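Local coordinates for nadb-ler3 (Gallus gallus, PDB 3WXB), which reduces carbonyl compounds with NADPH or NADH as a member of the short-chain dehydrogenase/reductase family, at residues I174-T180 and F222-P228. Residues are numbered along the deposited sequence; the frame is centred on the assembly and turned at random.
Sequences IINISST and FCVALHP. With NDP (NADPH dihydro-nicotinamide-adenine-dinucleotide phosphate), chain C; EDO (1,2-ethanediol), chain D.
Ile174 N reaches Phe222 O at 2.8 Å, the first of five backbone hydrogen bonds that knit strands 174-177 and 222-227 into a parallel ladder ending at Ser178 N and Leu226 O. Ile175, Ile177, Val224 and Leu226 share one sheet face, where Ile175 and Leu226 pack on helix 247-260. There Ile175 CD1 lies alongside Val224 CG1 at 3.6 Å, while its other branch, CG2, meets Leu226 CD1. On the opposite face Asn176 is held by Thr209 and Asn115.

At the end of strand 222-227, His227 turns its ring towards Ser179 and Thr180. With CG anti to the backbone N (chi1 175°), the ring crosses the Thr180 side chain at about a right angle. CB lies 4.1 Å and CG 3.8 Å from Thr180 CG2, which makes a CH-pi contact. CD2 meets Thr180 CG2 and OG1, ND1 comes 3.2 Å from Thr180 N, and CE1 and, at the tip, NE2 (3.2 Å) approach Thr180 OG1, over one ring face. Pro228 CG touches nicotinamide C6N (3.4 Å), and Ser179 OG, close to Tyr198, is hydrogen-bonded to O2 of an ethanediol probably from crystallisation. Parallel strands whose C-terminal ends line the nicotinamide pocket characterise the Rossmann fold of short-chain dehydrogenases/reductases.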
loop_
_atom_site.group_PDB
_atom_site.type_symbol
_atom_site.label_atom_id
_atom_site.label_comp_id
_atom_site.label_asym_id
_atom_site.label_seq_id
_atom_site.Cartn_x
_atom_site.Cartn_y
_atom_site.Cartn_z
ATOM N N ILE A 174 -5.387 -9.102 15.564
ATOM C CA ILE A 174 -4.195 -8.839 14.796
ATOM C C ILE A 174 -3.925 -7.346 14.881
ATOM O O ILE A 174 -4.756 -6.553 14.584
ATOM C CB ILE A 174 -4.359 -9.270 13.328
ATOM C CG1 ILE A 174 -4.543 -10.771 13.210
ATOM C CG2 ILE A 174 -3.200 -8.796 12.497
ATOM C CD1 ILE A 174 -5.188 -11.199 11.992
ATOM N N ILE A 175 -2.748 -7.005 15.320
ATOM C CA ILE A 175 -2.328 -5.662 15.441
ATOM C C ILE A 175 -1.224 -5.401 14.399
ATOM O O ILE A 175 -0.199 -5.985 14.454
ATOM C CB ILE A 175 -1.767 -5.358 16.843
ATOM C CG1 ILE A 175 -2.683 -5.886 17.928
ATOM C CG2 ILE A 175 -1.451 -3.907 17.012
ATOM C CD1 ILE A 175 -4.123 -5.595 17.656
ATOM N N ASN A 176 -1.474 -4.515 13.465
ATOM C CA ASN A 176 -0.464 -4.112 12.504
ATOM C C ASN A 176 0.185 -2.785 12.820
ATOM O O ASN A 176 -0.482 -1.793 12.817
ATOM C CB ASN A 176 -1.041 -4.140 11.112
ATOM C CG ASN A 176 -1.405 -5.496 10.693
ATOM O OD1 ASN A 176 -0.734 -6.409 11.013
ATOM N ND2 ASN A 176 -2.495 -5.632 10.025
ATOM N N ILE A 177 1.488 -2.777 13.100
ATOM C CA ILE A 177 2.135 -1.517 13.458
ATOM C C ILE A 177 2.447 -0.744 12.151
ATOM O O ILE A 177 3.398 -1.108 11.413
ATOM C CB ILE A 177 3.414 -1.717 14.274
ATOM C CG1 ILE A 177 3.149 -2.631 15.479
ATOM C CG2 ILE A 177 4.008 -0.321 14.685
ATOM C CD1 ILE A 177 2.062 -2.022 16.498
ATOM N N SER A 178 1.722 0.347 11.920
ATOM C CA SER A 178 1.769 1.054 10.664
ATOM C C SER A 178 2.406 2.401 10.948
ATOM O O SER A 178 3.135 2.525 11.928
ATOM C CB SER A 178 0.348 1.183 10.118
ATOM O OG SER A 178 0.308 1.693 8.790
ATOM N N SER A 179 2.092 3.425 10.171
ATOM C CA SER A 179 2.719 4.733 10.338
ATOM C C SER A 179 1.859 5.776 9.654
ATOM O O SER A 179 1.300 5.515 8.585
ATOM C CB SER A 179 4.103 4.786 9.649
ATOM O OG SER A 179 4.661 6.053 9.918
ATOM N N THR A 180 1.784 6.965 10.218
ATOM C CA THR A 180 1.144 8.101 9.540
ATOM C C THR A 180 2.037 8.598 8.400
ATOM O O THR A 180 1.580 9.379 7.557
ATOM C CB THR A 180 0.832 9.307 10.501
ATOM O OG1 THR A 180 1.988 9.614 11.281
ATOM C CG2 THR A 180 -0.316 8.989 11.447
ATOM N N PHE A 222 -10.445 -9.482 15.784
ATOM C CA PHE A 222 -10.373 -8.038 15.722
ATOM C C PHE A 222 -9.079 -7.650 14.984
ATOM O O PHE A 222 -8.075 -8.330 15.150
ATOM C CB PHE A 222 -10.294 -7.531 17.164
ATOM C CG PHE A 222 -10.170 -6.062 17.272
ATOM C CD1 PHE A 222 -11.276 -5.247 17.201
ATOM C CD2 PHE A 222 -8.939 -5.482 17.393
ATOM C CE1 PHE A 222 -11.127 -3.846 17.297
ATOM C CE2 PHE A 222 -8.782 -4.076 17.479
ATOM C CZ PHE A 222 -9.891 -3.259 17.441
ATOM N N CYS A 223 -9.101 -6.582 14.178
ATOM C CA CYS A 223 -7.883 -6.105 13.481
ATOM C C CYS A 223 -7.769 -4.606 13.583
ATOM O O CYS A 223 -8.798 -3.896 13.548
ATOM C CB CYS A 223 -7.913 -6.489 11.997
ATOM S SG CYS A 223 -8.151 -8.197 11.688
ATOM N N VAL A 224 -6.555 -4.079 13.708
ATOM C CA VAL A 224 -6.397 -2.633 13.833
ATOM C C VAL A 224 -4.972 -2.255 13.384
ATOM O O VAL A 224 -4.086 -3.091 13.506
ATOM C CB VAL A 224 -6.614 -2.122 15.273
ATOM C CG1 VAL A 224 -5.496 -2.594 16.257
ATOM C CG2 VAL A 224 -6.741 -0.599 15.286
ATOM N N ALA A 225 -4.792 -1.041 12.867
ATOM C CA ALA A 225 -3.472 -0.517 12.462
ATOM C C ALA A 225 -3.147 0.545 13.488
ATOM O O ALA A 225 -4.025 1.394 13.753
ATOM C CB ALA A 225 -3.595 0.159 11.068
ATOM N N LEU A 226 -1.936 0.550 14.051
ATOM C CA LEU A 226 -1.508 1.596 14.986
ATOM C C LEU A 226 -0.313 2.402 14.499
ATOM O O LEU A 226 0.674 1.837 13.981
ATOM C CB LEU A 226 -1.074 0.967 16.326
ATOM C CG LEU A 226 -2.123 0.150 17.096
ATOM C CD1 LEU A 226 -1.586 -0.334 18.440
ATOM C CD2 LEU A 226 -3.377 0.958 17.256
ATOM N N HIS A 227 -0.372 3.697 14.680
ATOM C CA HIS A 227 0.798 4.523 14.546
ATOM C C HIS A 227 1.393 4.706 15.929
ATOM O O HIS A 227 0.686 5.196 16.822
ATOM C CB HIS A 227 0.397 5.895 13.978
ATOM C CG HIS A 227 1.534 6.861 13.921
ATOM N ND1 HIS A 227 2.719 6.556 13.264
ATOM C CD2 HIS A 227 1.706 8.085 14.475
ATOM C CE1 HIS A 227 3.564 7.565 13.419
ATOM N NE2 HIS A 227 2.976 8.504 14.142
ATOM N N PRO A 228 2.682 4.320 16.133
ATOM C CA PRO A 228 3.360 4.289 17.437
ATOM C C PRO A 228 3.905 5.616 17.809
ATOM O O PRO A 228 4.420 5.777 18.892
ATOM C CB PRO A 228 4.478 3.264 17.231
ATOM C CG PRO A 228 4.796 3.401 15.763
ATOM C CD PRO A 228 3.514 3.666 15.067
HETATM P PA NDP C . 13.790 -0.850 14.344
HETATM O O1A NDP C . 14.502 -0.596 13.056
HETATM O O2A NDP C . 14.355 -0.296 15.507
HETATM O O5B NDP C . 13.601 -2.312 14.594
HETATM C C5B NDP C . 13.242 -3.162 13.468
HETATM C C4B NDP C . 12.894 -4.502 14.016
HETATM O O4B NDP C . 12.225 -5.371 12.946
HETATM C C3B NDP C . 14.134 -5.318 14.452
HETATM O O3B NDP C . 13.631 -6.281 15.469
HETATM C C2B NDP C . 14.467 -6.096 13.166
HETATM O O2B NDP C . 15.270 -7.276 13.383
HETATM C C1B NDP C . 13.047 -6.517 12.695
HETATM N N9A NDP C . 13.078 -6.866 11.175
HETATM C C8A NDP C . 13.349 -6.088 10.098
HETATM N N7A NDP C . 13.281 -6.858 8.994
HETATM C C5A NDP C . 13.113 -8.114 9.374
HETATM C C6A NDP C . 12.991 -9.259 8.680
HETATM N N6A NDP C . 13.108 -9.225 7.340
HETATM N N1A NDP C . 12.743 -10.414 9.320
HETATM C C2A NDP C . 12.571 -10.430 10.681
HETATM N N3A NDP C . 12.723 -9.243 11.386
HETATM C C4A NDP C . 12.944 -8.117 10.716
HETATM O O3 NDP C . 12.279 -0.290 14.027
HETATM P PN NDP C . 11.258 0.256 15.154
HETATM O O1N NDP C . 11.398 1.706 15.206
HETATM O O2N NDP C . 11.320 -0.570 16.375
HETATM O O5D NDP C . 9.897 -0.057 14.311
HETATM C C5D NDP C . 9.008 -1.164 14.563
HETATM C C4D NDP C . 7.717 -0.921 13.766
HETATM O O4D NDP C . 7.194 0.354 14.105
HETATM C C3D NDP C . 8.075 -0.836 12.254
HETATM O O3D NDP C . 7.027 -1.530 11.586
HETATM C C2D NDP C . 8.053 0.600 11.925
HETATM O O2D NDP C . 7.720 0.831 10.558
HETATM C C1D NDP C . 6.987 1.118 12.861
HETATM N N1N NDP C . 7.129 2.579 13.089
HETATM C C2N NDP C . 8.248 3.147 13.717
HETATM C C3N NDP C . 8.324 4.530 13.909
HETATM C C7N NDP C . 9.397 5.141 14.584
HETATM O O7N NDP C . 9.419 6.370 14.690
HETATM N N7N NDP C . 10.304 4.323 15.203
HETATM C C4N NDP C . 7.299 5.366 13.421
HETATM C C5N NDP C . 6.172 4.840 12.776
HETATM C C6N NDP C . 6.079 3.453 12.574
HETATM P P2B NDP C . 16.916 -7.193 13.260
HETATM O O1X NDP C . 17.119 -8.613 12.936
HETATM O O2X NDP C . 17.289 -6.670 14.583
HETATM O O3X NDP C . 17.158 -6.276 12.113
HETATM C C1 EDO D . 9.371 6.604 10.641
HETATM O O1 EDO D . 10.224 7.456 9.816
HETATM C C2 EDO D . 7.967 7.223 10.673
HETATM O O2 EDO D . 7.173 6.089 10.223
#